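Local coordinates for Melibiose/raffinose/stachyose-binding protein MelE (Bacillus subtilis subsp. subtilis str. 168, PDB 4R6H) that binds melibiose, raffinose and stachyose as the solute-binding component of the MelEDC-MsmX ABC transporter that imports them, at residues 201-206 / 300-305; 119-124 / 367-372; 229-234 / 293-298. All coordinates share one frame; numbering follows the deposited sequence.

Interaction 1 of 3, residues 201-206 / 300-305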
ATOM      1  N   PHE A 201       8.371  -3.768  -6.773  1.00 16.55           N
ATOM      2  CA  PHE A 201       9.069  -3.896  -8.066  1.00 17.39           C
ATOM      3  C   PHE A 201       8.569  -5.078  -8.898  1.00 16.92           C
ATOM      4  O   PHE A 201       8.802  -5.135 -10.101  1.00 17.32           O
ATOM      5  CB  PHE A 201      10.583  -3.874  -7.908  1.00 17.06           C
ATOM      6  CG  PHE A 201      11.157  -2.502  -7.697  1.00 16.59           C
ATOM      7  CD1 PHE A 201      11.200  -1.562  -8.740  1.00 16.44           C
ATOM      8  CD2 PHE A 201      11.673  -2.144  -6.474  1.00 18.83           C
ATOM      9  CE1 PHE A 201      11.758  -0.315  -8.523  1.00 18.80           C
ATOM     10  CE2 PHE A 201      12.265  -0.908  -6.261  1.00 18.78           C
ATOM     11  CZ  PHE A 201      12.283   0.028  -7.307  1.00 18.15           C
ATOM     12  N   ALA A 202       7.871  -6.021  -8.280  1.00 16.73           N
ATOM     13  CA  ALA A 202       7.254  -7.110  -9.049  1.00 16.97           C
ATOM     14  C   ALA A 202       6.249  -6.595 -10.069  1.00 17.59           C
ATOM     15  O   ALA A 202       6.069  -7.175 -11.132  1.00 17.19           O
ATOM     16  CB  ALA A 202       6.542  -8.078  -8.113  1.00 16.93           C
ATOM     17  N   THR A 203       5.589  -5.470  -9.778  1.00 17.76           N
ATOM     18  CA  THR A 203       4.638  -4.866 -10.718  1.00 17.36           C
ATOM     19  C   THR A 203       5.271  -4.384 -12.046  1.00 17.50           C
ATOM     20  O   THR A 203       4.854  -4.888 -13.114  1.00 17.47           O
ATOM     21  CB  THR A 203       3.773  -3.799  -9.993  1.00 15.95           C
ATOM     22  OG1 THR A 203       2.866  -4.455  -9.071  1.00 18.13           O
ATOM     23  CG2 THR A 203       2.947  -2.961 -10.934  1.00 17.94           C
ATOM     24  N   PRO A 204       6.297  -3.510 -12.006  1.00 16.69           N
ATOM     25  CA  PRO A 204       6.935  -3.169 -13.301  1.00 15.36           C
ATOM     26  C   PRO A 204       7.598  -4.385 -13.925  1.00 17.51           C
ATOM     27  O   PRO A 204       7.672  -4.471 -15.169  1.00 17.83           O
ATOM     28  CB  PRO A 204       7.971  -2.119 -12.922  1.00 18.48           C
ATOM     29  CG  PRO A 204       8.122  -2.154 -11.434  1.00 17.67           C
ATOM     30  CD  PRO A 204       6.801  -2.658 -10.907  1.00 18.04           C
ATOM     31  N   LEU A 205       8.051  -5.353 -13.137  1.00 16.71           N
ATOM     32  CA  LEU A 205       8.746  -6.509 -13.740  1.00 16.77           C
ATOM     33  C   LEU A 205       7.778  -7.403 -14.487  1.00 18.92           C
ATOM     34  O   LEU A 205       8.082  -7.816 -15.612  1.00 18.35           O
ATOM     35  CB  LEU A 205       9.470  -7.321 -12.694  1.00 16.91           C
ATOM     36  CG  LEU A 205      10.223  -8.584 -13.171  1.00 17.91           C
ATOM     37  CD1 LEU A 205      11.387  -8.176 -14.016  1.00 19.14           C
ATOM     38  CD2 LEU A 205      10.663  -9.367 -11.970  1.00 18.23           C
ATOM     39  N   LEU A 206       6.613  -7.655 -13.910  1.00 16.46           N
ATOM     40  CA  LEU A 206       5.770  -8.763 -14.329  1.00 17.98           C
ATOM     41  C   LEU A 206       4.364  -8.394 -14.796  1.00 21.00           C
ATOM     42  O   LEU A 206       3.677  -9.247 -15.334  1.00 21.02           O
ATOM     43  CB  LEU A 206       5.660  -9.836 -13.215  1.00 18.70           C
ATOM     44  CG  LEU A 206       6.957 -10.393 -12.653  1.00 19.03           C
ATOM     45  CD1 LEU A 206       6.739 -11.218 -11.411  1.00 22.88           C
ATOM     46  CD2 LEU A 206       7.651 -11.230 -13.720  1.00 19.73           C
ATOM     47  N   ASP A 300       6.335   2.903 -18.460  1.00 22.22           N
ATOM     48  CA  ASP A 300       6.245   4.078 -17.607  1.00 21.03           C
ATOM     49  C   ASP A 300       6.392   3.674 -16.132  1.00 18.91           C
ATOM     50  O   ASP A 300       5.987   2.564 -15.737  1.00 20.89           O
ATOM     51  CB  ASP A 300       4.871   4.737 -17.788  1.00 21.79           C
ATOM     52  CG  ASP A 300       4.666   5.355 -19.180  1.00 29.40           C
ATOM     53  OD1 ASP A 300       5.652   5.753 -19.807  1.00 28.38           O
ATOM     54  OD2 ASP A 300       3.499   5.491 -19.602  1.00 39.35           O
ATOM     55  N   PRO A 301       6.903   4.608 -15.324  1.00 18.21           N
ATOM     56  CA  PRO A 301       6.843   4.446 -13.865  1.00 19.51           C
ATOM     57  C   PRO A 301       5.390   4.320 -13.408  1.00 18.43           C
ATOM     58  O   PRO A 301       4.448   4.702 -14.131  1.00 20.47           O
ATOM     59  CB  PRO A 301       7.492   5.718 -13.320  1.00 20.36           C
ATOM     60  CG  PRO A 301       8.296   6.268 -14.477  1.00 29.61           C
ATOM     61  CD  PRO A 301       7.621   5.828 -15.725  1.00 24.99           C
ATOM     62  N   ILE A 302       5.211   3.797 -12.211  1.00 17.79           N
ATOM     63  CA  ILE A 302       3.890   3.395 -11.750  1.00 17.86           C
ATOM     64  C   ILE A 302       3.766   3.688 -10.254  1.00 17.10           C
ATOM     65  O   ILE A 302       4.709   3.475  -9.483  1.00 17.55           O
ATOM     66  CB  ILE A 302       3.674   1.866 -12.088  1.00 18.92           C
ATOM     67  CG1 ILE A 302       2.246   1.411 -11.916  1.00 20.46           C
ATOM     68  CG2 ILE A 302       4.616   0.969 -11.297  1.00 19.73           C
ATOM     69  CD1 ILE A 302       1.309   1.967 -12.927  1.00 21.91           C
ATOM     70  N   TRP A 303       2.582   4.182  -9.839  1.00 18.02           N
ATOM     71  CA  TRP A 303       2.243   4.199  -8.410  1.00 17.23           C
ATOM     72  C   TRP A 303       1.645   2.858  -7.978  1.00 18.55           C
ATOM     73  O   TRP A 303       0.791   2.311  -8.673  1.00 17.96           O
ATOM     74  CB  TRP A 303       1.218   5.284  -8.101  1.00 16.90           C
ATOM     75  CG  TRP A 303       1.675   6.719  -8.210  1.00 15.63           C
ATOM     76  CD1 TRP A 303       1.151   7.667  -9.018  1.00 16.89           C
ATOM     77  CD2 TRP A 303       2.686   7.371  -7.443  1.00 16.05           C
ATOM     78  NE1 TRP A 303       1.778   8.845  -8.851  1.00 17.06           N
ATOM     79  CE2 TRP A 303       2.733   8.709  -7.873  1.00 17.60           C
ATOM     80  CE3 TRP A 303       3.583   6.947  -6.455  1.00 16.31           C
ATOM     81  CZ2 TRP A 303       3.632   9.625  -7.357  1.00 16.27           C
ATOM     82  CZ3 TRP A 303       4.454   7.854  -5.907  1.00 16.81           C
ATOM     83  CH2 TRP A 303       4.503   9.174  -6.366  1.00 15.70           C
ATOM     84  N   ILE A 304       2.059   2.362  -6.825  1.00 15.99           N
ATOM     85  CA  ILE A 304       1.572   1.077  -6.306  1.00 18.18           C
ATOM     86  C   ILE A 304       0.662   1.292  -5.144  1.00 17.39           C
ATOM     87  O   ILE A 304       0.986   2.043  -4.199  1.00 18.16           O
ATOM     88  CB  ILE A 304       2.723   0.168  -5.843  1.00 18.91           C
ATOM     89  CG1 ILE A 304       3.760  -0.092  -6.972  1.00 22.10           C
ATOM     90  CG2 ILE A 304       2.201  -1.126  -5.281  1.00 20.09           C
ATOM     91  CD1 ILE A 304       3.166  -0.672  -8.211  1.00 22.70           C
ATOM     92  N   GLY A 305      -0.459   0.603  -5.146  1.00 17.41           N
ATOM     93  CA  GLY A 305      -1.358   0.680  -3.981  1.00 18.83           C
ATOM     94  C   GLY A 305      -2.797   0.496  -4.359  1.00 20.41           C
ATOM     95  O   GLY A 305      -3.275  -0.647  -4.532  1.00 24.59           O
TER

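Interaction 2 of 3, residues 119-124 / 367-372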
ATOM      1  N   ASP A 119     -12.273   8.264  -8.026  1.00 20.17           N
ATOM      2  CA  ASP A 119     -11.029   8.514  -8.763  1.00 21.25           C
ATOM      3  C   ASP A 119     -10.884   7.468  -9.860  1.00 22.11           C
ATOM      4  O   ASP A 119     -10.890   6.289  -9.574  1.00 21.91           O
ATOM      5  CB  ASP A 119      -9.823   8.523  -7.797  1.00 20.37           C
ATOM      6  CG  ASP A 119      -8.503   8.965  -8.464  1.00 19.36           C
ATOM      7  OD1 ASP A 119      -8.264   8.604  -9.630  1.00 24.64           O
ATOM      8  OD2 ASP A 119      -7.723   9.664  -7.785  1.00 25.09           O
ATOM      9  N   PRO A 120     -10.772   7.897 -11.134  1.00 24.68           N
ATOM     10  CA  PRO A 120     -10.645   6.852 -12.164  1.00 26.33           C
ATOM     11  C   PRO A 120      -9.425   5.915 -12.043  1.00 23.24           C
ATOM     12  O   PRO A 120      -9.445   4.856 -12.615  1.00 28.41           O
ATOM     13  CB  PRO A 120     -10.573   7.643 -13.492  1.00 31.04           C
ATOM     14  CG  PRO A 120     -10.313   9.056 -13.120  1.00 35.68           C
ATOM     15  CD  PRO A 120     -10.648   9.264 -11.670  1.00 25.87           C
ATOM     16  N   ASN A 121      -8.396   6.308 -11.300  1.00 26.90           N
ATOM     17  CA  ASN A 121      -7.293   5.393 -11.008  1.00 24.99           C
ATOM     18  C   ASN A 121      -7.707   4.185 -10.164  1.00 25.89           C
ATOM     19  O   ASN A 121      -6.984   3.181 -10.112  1.00 30.00           O
ATOM     20  CB  ASN A 121      -6.155   6.131 -10.319  1.00 25.92           C
ATOM     21  CG  ASN A 121      -5.285   6.893 -11.290  1.00 22.46           C
ATOM     22  OD1 ASN A 121      -5.129   6.509 -12.464  1.00 30.86           O
ATOM     23  ND2 ASN A 121      -4.723   7.962 -10.815  1.00 25.61           N
ATOM     24  N   LEU A 122      -8.900   4.252  -9.576  1.00 22.83           N
ATOM     25  CA  LEU A 122      -9.455   3.193  -8.768  1.00 23.50           C
ATOM     26  C   LEU A 122     -10.513   2.345  -9.489  1.00 21.01           C
ATOM     27  O   LEU A 122     -11.001   1.382  -8.901  1.00 23.67           O
ATOM     28  CB  LEU A 122     -10.052   3.788  -7.473  1.00 21.79           C
ATOM     29  CG  LEU A 122      -9.078   4.479  -6.513  1.00 22.57           C
ATOM     30  CD1 LEU A 122      -9.761   5.038  -5.283  1.00 22.90           C
ATOM     31  CD2 LEU A 122      -7.989   3.475  -6.136  1.00 25.54           C
ATOM     32  N   ASN A 123     -10.829   2.662 -10.744  1.00 28.77           N
ATOM     33  CA  ASN A 123     -11.850   1.860 -11.467  1.00 31.02           C
ATOM     34  C   ASN A 123     -11.592   0.366 -11.584  1.00 32.61           C
ATOM     35  O   ASN A 123     -12.484  -0.429 -11.356  1.00 32.73           O
ATOM     36  CB  ASN A 123     -12.048   2.399 -12.866  1.00 27.58           C
ATOM     37  CG  ASN A 123     -12.760   3.717 -12.890  1.00 30.17           C
ATOM     38  OD1 ASN A 123     -13.316   4.170 -11.884  1.00 32.66           O
ATOM     39  ND2 ASN A 123     -12.772   4.355 -14.062  1.00 35.20           N
ATOM     40  N   SER A 124     -10.377  -0.028 -11.944  1.00 27.62           N
ATOM     41  CA  SER A 124     -10.046  -1.441 -12.091  1.00 27.43           C
ATOM     42  C   SER A 124      -9.982  -2.173 -10.785  1.00 32.35           C
ATOM     43  O   SER A 124     -10.000  -3.396 -10.768  1.00 33.33           O
ATOM     44  CB  SER A 124      -8.676  -1.614 -12.771  1.00 34.14           C
ATOM     45  OG  SER A 124      -8.759  -1.198 -14.108  1.00 49.79           O
ATOM     46  N   ASP A 367      -0.526  12.255 -13.892  1.00 22.10           N
ATOM     47  CA  ASP A 367      -0.895  11.363 -15.002  0.50 21.56           C
ATOM     48  C   ASP A 367      -0.278   9.973 -14.881  1.00 22.92           C
ATOM     49  O   ASP A 367      -0.492   9.111 -15.753  1.00 26.13           O
ATOM     50  CB  ASP A 367      -0.613  11.994 -16.366  0.50 18.86           C
ATOM     51  CG  ASP A 367      -1.430  13.250 -16.603  0.50 25.94           C
ATOM     52  OD1 ASP A 367      -2.548  13.389 -16.063  0.50 26.84           O
ATOM     53  OD2 ASP A 367      -0.944  14.115 -17.361  0.50 37.27           O
ATOM     54  N   VAL A 368       0.404   9.711 -13.766  1.00 19.28           N
ATOM     55  CA  VAL A 368       0.981   8.383 -13.556  1.00 18.71           C
ATOM     56  C   VAL A 368      -0.152   7.444 -13.109  1.00 19.11           C
ATOM     57  O   VAL A 368      -0.988   7.817 -12.290  1.00 19.84           O
ATOM     58  CB  VAL A 368       2.146   8.426 -12.518  1.00 20.28           C
ATOM     59  CG1 VAL A 368       2.719   7.043 -12.160  1.00 20.35           C
ATOM     60  CG2 VAL A 368       3.266   9.332 -13.027  1.00 20.74           C
ATOM     61  N   LYS A 369      -0.160   6.221 -13.627  1.00 18.74           N
ATOM     62  CA  LYS A 369      -1.207   5.276 -13.331  1.00 19.16           C
ATOM     63  C   LYS A 369      -0.970   4.561 -12.006  1.00 17.67           C
ATOM     64  O   LYS A 369       0.123   4.697 -11.396  1.00 19.08           O
ATOM     65  CB  LYS A 369      -1.363   4.285 -14.508  1.00 23.83           C
ATOM     66  CG  LYS A 369      -1.682   4.968 -15.845  1.00 24.51           C
ATOM     67  CD  LYS A 369      -3.017   5.664 -15.854  1.00 37.56           C
ATOM     68  CE  LYS A 369      -3.259   6.385 -17.174  1.00 84.28           C
ATOM     69  NZ  LYS A 369      -3.751   7.772 -16.933  1.00 74.46           N
ATOM     70  N   VAL A 370      -1.986   3.823 -11.578  1.00 18.81           N
ATOM     71  CA  VAL A 370      -1.943   3.116 -10.310  1.00 18.39           C
ATOM     72  C   VAL A 370      -2.148   1.644 -10.553  1.00 20.20           C
ATOM     73  O   VAL A 370      -3.036   1.247 -11.348  1.00 22.59           O
ATOM     74  CB  VAL A 370      -3.006   3.636  -9.314  1.00 21.05           C
ATOM     75  CG1 VAL A 370      -3.000   2.800  -8.034  1.00 25.85           C
ATOM     76  CG2 VAL A 370      -2.729   5.105  -9.010  1.00 22.13           C
ATOM     77  N   GLU A 371      -1.329   0.844  -9.890  1.00 17.49           N
ATOM     78  CA  GLU A 371      -1.470  -0.596  -9.909  1.00 18.19           C
ATOM     79  C   GLU A 371      -1.692  -1.109  -8.482  1.00 19.59           C
ATOM     80  O   GLU A 371      -1.032  -0.648  -7.530  1.00 18.49           O
ATOM     81  CB  GLU A 371      -0.212  -1.272 -10.476  1.00 18.33           C
ATOM     82  CG  GLU A 371      -0.223  -1.354 -12.004  1.00 21.66           C
ATOM     83  CD  GLU A 371      -1.156  -2.453 -12.476  1.00 22.31           C
ATOM     84  OE1 GLU A 371      -1.186  -3.564 -11.876  1.00 22.50           O
ATOM     85  OE2 GLU A 371      -1.903  -2.157 -13.427  1.00 28.80           O
ATOM     86  N   PRO A 372      -2.576  -2.092  -8.308  1.00 19.43           N
ATOM     87  CA  PRO A 372      -2.715  -2.680  -6.992  1.00 18.79           C
ATOM     88  C   PRO A 372      -1.465  -3.402  -6.528  1.00 20.10           C
ATOM     89  O   PRO A 372      -0.648  -3.865  -7.348  1.00 19.43           O
ATOM     90  CB  PRO A 372      -3.883  -3.683  -7.165  1.00 20.42           C
ATOM     91  CG  PRO A 372      -3.854  -4.006  -8.630  1.00 25.08           C
ATOM     92  CD  PRO A 372      -3.424  -2.752  -9.320  1.00 20.25           C
TER
HETATM   93  O   HOH W   1      -4.521   3.933 -13.000  1.00 28.02           O
HETATM   94  O   HOH W   2      -3.330   8.925 -13.383  1.00 29.19           O

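Interaction 3 of 3, residues 229-234 / 293-298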
ATOM      1  N   THR A 229      13.917 -13.866 -10.581  1.00 17.75           N
ATOM      2  CA  THR A 229      15.275 -13.820 -10.059  1.00 18.90           C
ATOM      3  C   THR A 229      15.956 -12.474 -10.197  1.00 17.58           C
ATOM      4  O   THR A 229      16.783 -12.081  -9.347  1.00 18.46           O
ATOM      5  CB  THR A 229      16.144 -14.923 -10.755  1.00 20.24           C
ATOM      6  OG1 THR A 229      15.469 -16.184 -10.623  1.00 20.52           O
ATOM      7  CG2 THR A 229      17.513 -15.019 -10.197  1.00 23.47           C
ATOM      8  N   TYR A 230      15.584 -11.806 -11.280  1.00 18.63           N
ATOM      9  CA  TYR A 230      16.069 -10.430 -11.498  1.00 19.62           C
ATOM     10  C   TYR A 230      16.020  -9.536 -10.257  1.00 17.57           C
ATOM     11  O   TYR A 230      16.998  -8.856  -9.931  1.00 20.10           O
ATOM     12  CB  TYR A 230      15.267  -9.793 -12.631  1.00 19.14           C
ATOM     13  CG  TYR A 230      15.570  -8.350 -12.888  1.00 18.59           C
ATOM     14  CD1 TYR A 230      16.640  -7.971 -13.663  1.00 22.81           C
ATOM     15  CD2 TYR A 230      14.748  -7.335 -12.384  1.00 20.52           C
ATOM     16  CE1 TYR A 230      16.907  -6.625 -13.935  1.00 25.61           C
ATOM     17  CE2 TYR A 230      15.031  -5.996 -12.653  1.00 21.34           C
ATOM     18  CZ  TYR A 230      16.077  -5.652 -13.421  1.00 23.17           C
ATOM     19  OH  TYR A 230      16.326  -4.313 -13.644  1.00 23.91           O
ATOM     20  N   LEU A 231      14.901  -9.589  -9.532  1.00 19.33           N
ATOM     21  CA  LEU A 231      14.817  -8.726  -8.353  1.00 17.38           C
ATOM     22  C   LEU A 231      15.776  -9.087  -7.224  1.00 18.65           C
ATOM     23  O   LEU A 231      16.284  -8.218  -6.488  1.00 19.86           O
ATOM     24  CB  LEU A 231      13.383  -8.680  -7.808  1.00 18.78           C
ATOM     25  CG  LEU A 231      12.357  -8.119  -8.799  1.00 21.68           C
ATOM     26  CD1 LEU A 231      10.968  -8.300  -8.225  1.00 25.83           C
ATOM     27  CD2 LEU A 231      12.666  -6.693  -9.146  1.00 22.68           C
ATOM     28  N   SER A 232      16.051 -10.381  -7.100  1.00 19.18           N
ATOM     29  CA  SER A 232      17.030 -10.799  -6.121  1.00 18.86           C
ATOM     30  C   SER A 232      18.484 -10.422  -6.534  1.00 17.40           C
ATOM     31  O   SER A 232      19.314 -10.065  -5.683  1.00 19.68           O
ATOM     32  CB  SER A 232      16.931 -12.302  -5.896  1.00 20.18           C
ATOM     33  OG  SER A 232      15.706 -12.625  -5.205  1.00 20.05           O
ATOM     34  N   GLU A 233      18.737 -10.527  -7.834  1.00 18.55           N
ATOM     35  CA  GLU A 233      20.031 -10.103  -8.378  1.00 21.68           C
ATOM     36  C   GLU A 233      20.274  -8.616  -8.139  1.00 19.40           C
ATOM     37  O   GLU A 233      21.365  -8.230  -7.703  1.00 19.95           O
ATOM     38  CB  GLU A 233      20.174 -10.476  -9.840  1.00 20.30           C
ATOM     39  CG  GLU A 233      20.389 -11.977  -9.987  1.00 26.91           C
ATOM     40  CD  GLU A 233      20.241 -12.432 -11.391  1.00 33.35           C
ATOM     41  OE1 GLU A 233      19.291 -12.001 -12.054  1.00 41.32           O
ATOM     42  OE2 GLU A 233      21.090 -13.204 -11.825  1.00 40.85           O
ATOM     43  N   ILE A 234      19.257  -7.804  -8.392  1.00 18.98           N
ATOM     44  CA  ILE A 234      19.387  -6.374  -8.164  1.00 19.57           C
ATOM     45  C   ILE A 234      19.668  -6.085  -6.685  1.00 20.07           C
ATOM     46  O   ILE A 234      20.546  -5.316  -6.312  1.00 18.92           O
ATOM     47  CB  ILE A 234      18.135  -5.629  -8.635  1.00 19.06           C
ATOM     48  CG1 ILE A 234      17.989  -5.644 -10.166  1.00 21.21           C
ATOM     49  CG2 ILE A 234      18.219  -4.182  -8.122  1.00 20.47           C
ATOM     50  CD1 ILE A 234      19.175  -5.038 -10.925  1.00 22.63           C
ATOM     51  N   PRO A 293      10.030   3.165 -10.187  1.00 15.70           N
ATOM     52  CA  PRO A 293      10.631   3.092 -11.521  1.00 16.65           C
ATOM     53  C   PRO A 293      10.207   1.873 -12.326  1.00 16.59           C
ATOM     54  O   PRO A 293      10.018   0.780 -11.778  1.00 19.11           O
ATOM     55  CB  PRO A 293      12.116   3.035 -11.211  1.00 16.31           C
ATOM     56  CG  PRO A 293      12.282   3.769  -9.911  1.00 17.93           C
ATOM     57  CD  PRO A 293      11.029   3.367  -9.136  1.00 17.58           C
ATOM     58  N   ALA A 294      10.131   2.078 -13.637  1.00 17.26           N
ATOM     59  CA  ALA A 294       9.883   1.010 -14.587  1.00 18.85           C
ATOM     60  C   ALA A 294      11.131   0.144 -14.770  1.00 17.72           C
ATOM     61  O   ALA A 294      12.243   0.546 -14.429  1.00 19.56           O
ATOM     62  CB  ALA A 294       9.490   1.618 -15.927  1.00 19.98           C
ATOM     63  N   ILE A 295      10.892  -1.053 -15.310  1.00 17.07           N
ATOM     64  CA  ILE A 295      11.958  -2.027 -15.535  1.00 18.46           C
ATOM     65  C   ILE A 295      12.164  -2.338 -17.009  1.00 20.57           C
ATOM     66  O   ILE A 295      13.317  -2.473 -17.438  1.00 22.81           O
ATOM     67  CB  ILE A 295      11.682  -3.297 -14.691  1.00 17.87           C
ATOM     68  CG1 ILE A 295      12.004  -2.991 -13.225  1.00 18.84           C
ATOM     69  CG2 ILE A 295      12.555  -4.506 -15.128  1.00 21.40           C
ATOM     70  CD1 ILE A 295      11.506  -4.032 -12.229  1.00 19.77           C
ATOM     71  N   HIS A 296      11.098  -2.497 -17.767  1.00 19.00           N
ATOM     72  CA  HIS A 296      11.228  -2.819 -19.187  1.00 19.44           C
ATOM     73  C   HIS A 296      11.312  -1.561 -20.053  1.00 22.42           C
ATOM     74  O   HIS A 296      10.716  -0.542 -19.763  1.00 20.29           O
ATOM     75  CB  HIS A 296      10.055  -3.665 -19.631  1.00 18.10           C
ATOM     76  CG  HIS A 296       9.962  -4.961 -18.913  1.00 19.27           C
ATOM     77  ND1 HIS A 296      10.795  -6.023 -19.183  1.00 22.44           N
ATOM     78  CD2 HIS A 296       9.171  -5.354 -17.886  1.00 19.39           C
ATOM     79  CE1 HIS A 296      10.520  -7.013 -18.360  1.00 25.39           C
ATOM     80  NE2 HIS A 296       9.549  -6.627 -17.551  1.00 19.33           N
ATOM     81  N   PRO A 297      12.053  -1.643 -21.158  1.00 23.19           N
ATOM     82  CA  PRO A 297      12.210  -0.468 -22.016  1.00 25.74           C
ATOM     83  C   PRO A 297      10.893   0.041 -22.544  1.00 22.05           C
ATOM     84  O   PRO A 297      10.028  -0.722 -22.955  1.00 24.75           O
ATOM     85  CB  PRO A 297      13.093  -0.962 -23.185  1.00 28.68           C
ATOM     86  CG  PRO A 297      13.382  -2.400 -22.943  1.00 25.67           C
ATOM     87  CD  PRO A 297      12.786  -2.838 -21.642  1.00 33.01           C
ATOM     88  N   GLY A 298      10.754   1.361 -22.487  1.00 23.02           N
ATOM     89  CA  GLY A 298       9.559   2.016 -22.980  1.00 29.23           C
ATOM     90  C   GLY A 298       8.407   2.057 -21.993  1.00 33.06           C
ATOM     91  O   GLY A 298       7.440   2.757 -22.247  1.00 28.31           O
TER

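Interaction 1 of 3, residues 201-206 / 300-305
The first torsions of Thr203 and Ile304 set their methyl groups against each other. In Thr203, chi1 of -70° puts OG1 beside the backbone N and turns CG2 anti to that N. In Ile304, chi1 of -56° keeps CG1 beside the N, and a second turn at chi2 of -56° carries CD1 out to the threonine. The two side chains reach toward each other tip to tip, with Thr203 CG2 3.6 Å from Ile304 CD1. That methyl also lies 3.6 Å from Thr203 CB and 3.9 Å from Thr203 OG1, so it meets the whole branched end of the threonine and not one methyl alone.

Ile302 completes the patch through CG2, which stands 4.3 Å from Thr203 CG2 and an equal 4.3 Å from Pro204 CD. All four touching residues are buried, and no hydrogen bond crosses between the segments. The evidence therefore points to a mainly apolar, van der Waals seam in which the last turn of helix 192-206 packs against the side of 300-305 to which Ile302 and Ile304 both point. In this solute-binding fold, strand 303-306 lies in a mixed sheet, antiparallel to 141-148 and parallel to 370-372.

The helix is kinked at Pro204: its ring nitrogen makes no bond to the preceding turn, and the CD bonded to that nitrogen is the atom offered to Ile302. Trp303, between the two isoleucines, packs instead against Tyr362 edge-to-face and Lys142 by a cation-pi contact. Phe374 of helix 374-378 also touches Thr203, while from strand 370-372 Glu371 packs on Thr203, Ile302 and Ile304.

Interaction 2 of 3, residues 119-124 / 367-372
Asn121, in a 3-10 segment, and Val370, at strand 370-372, form the closest CA pair, 5.9 Å between their CA atoms. Chi1 of -80° sets CG of Asn121 beside its own backbone N, which takes the amide across Val370 at about a right angle: Val370 CG2 lies 3.8 Å from Asn121 CB and also touches the amide carbon and ND2. The Lys369 chain crosses likewise, its CD 4.1 Å from Asn121 OD1.

No direct hydrogen bond spans the gap; two waters do the work. Water 1 donates to Asn121 OD1 at 2.7 Å and accepts from Val370 N at 2.9 Å. Water 2 accepts from Asn121 ND2 at 3.1 Å and lies 2.8 Å from Val368 O, to which it probably donates. Both ends of the amide are thus used, which would fix its rotation. Asp119 holds the base of this arm in an Asx turn: its OD1 accepts from Asn121 N at 2.8 Å, 26° out of the carboxylate plane, while OD2 bonds Gln140.

The 3-10 turn leads into helix 123-126 of one lobe, whereas strand 370-372 pairs with 303-306 in the other. Bridging by water, without a direct bond, is consistent with a junction that can adjust as the lobes move.

Interaction 3 of 3, residues 229-234 / 293-298
Apolar contacts account for the whole meeting of Tyr230 and Leu231 with Ile295, since no hydrogen bond joins the two segments. The closest is Tyr230 CE2 to Ile295 CG2 at 3.8 Å, with the methyl approaching the ring obliquely; Ile295 CD1 is 4.1 Å from the same CE2. The side chains slide past each other in opposite directions, and chi1 of 175°, with CG anti to the backbone N, sends the tyrosine out from its helix to the loop. Leu231 adds a second, looser touch, its CD2 4.2 Å from Ile295 CD1, so one isoleucine branch meets both helix residues.

Within the helix, Ile234 CG1 lies 3.8 Å above one face of the Tyr230 ring, offset toward its rim, one turn further on. Met163 of helix 163-177 touches Tyr230, Ile234 and Ile295 alike. Replacing Tyr230 by an alanine would probably leave Ile295 CG2 without its main partner and open a gap between loop and helix.

Polar interactions lie outside the apolar patch and tie the loop to its surroundings: the His296 ring stacks on that of His212, and the Ala294 backbone bonds Glu161 and Met163.

Geometrically this is helix-on-loop packing at the periphery of an alpha/beta lobe: helix 229-240 borders the connection between strands 287-291 and 303-306 in a family 1 solute-binding protein.

In the fold
Interactions 1 and 2 share one sheet: strands 303-306 and 370-372 are neighbours in it, and their parallel pairing is borne out by probable hydrogen bonds from Gly305 N to Glu371 O (2.8 Å) and from Glu371 N to Trp303 O (2.9 Å). Their centres lie 12 Å apart. Interaction 3, 10 Å from interaction 1 between centres, meets the end of helix 192-206 through a probable hydrogen bond between Leu205 O and His296 NE2 (2.7 Å). Interactions 2 and 3 do not touch; their nearest atoms are about 9 Å apart. Interaction 2 spans the lobes, whereas 1 and 3 lie within one. The structure is in an open conformation, and none of the three contacts includes a bound sugar.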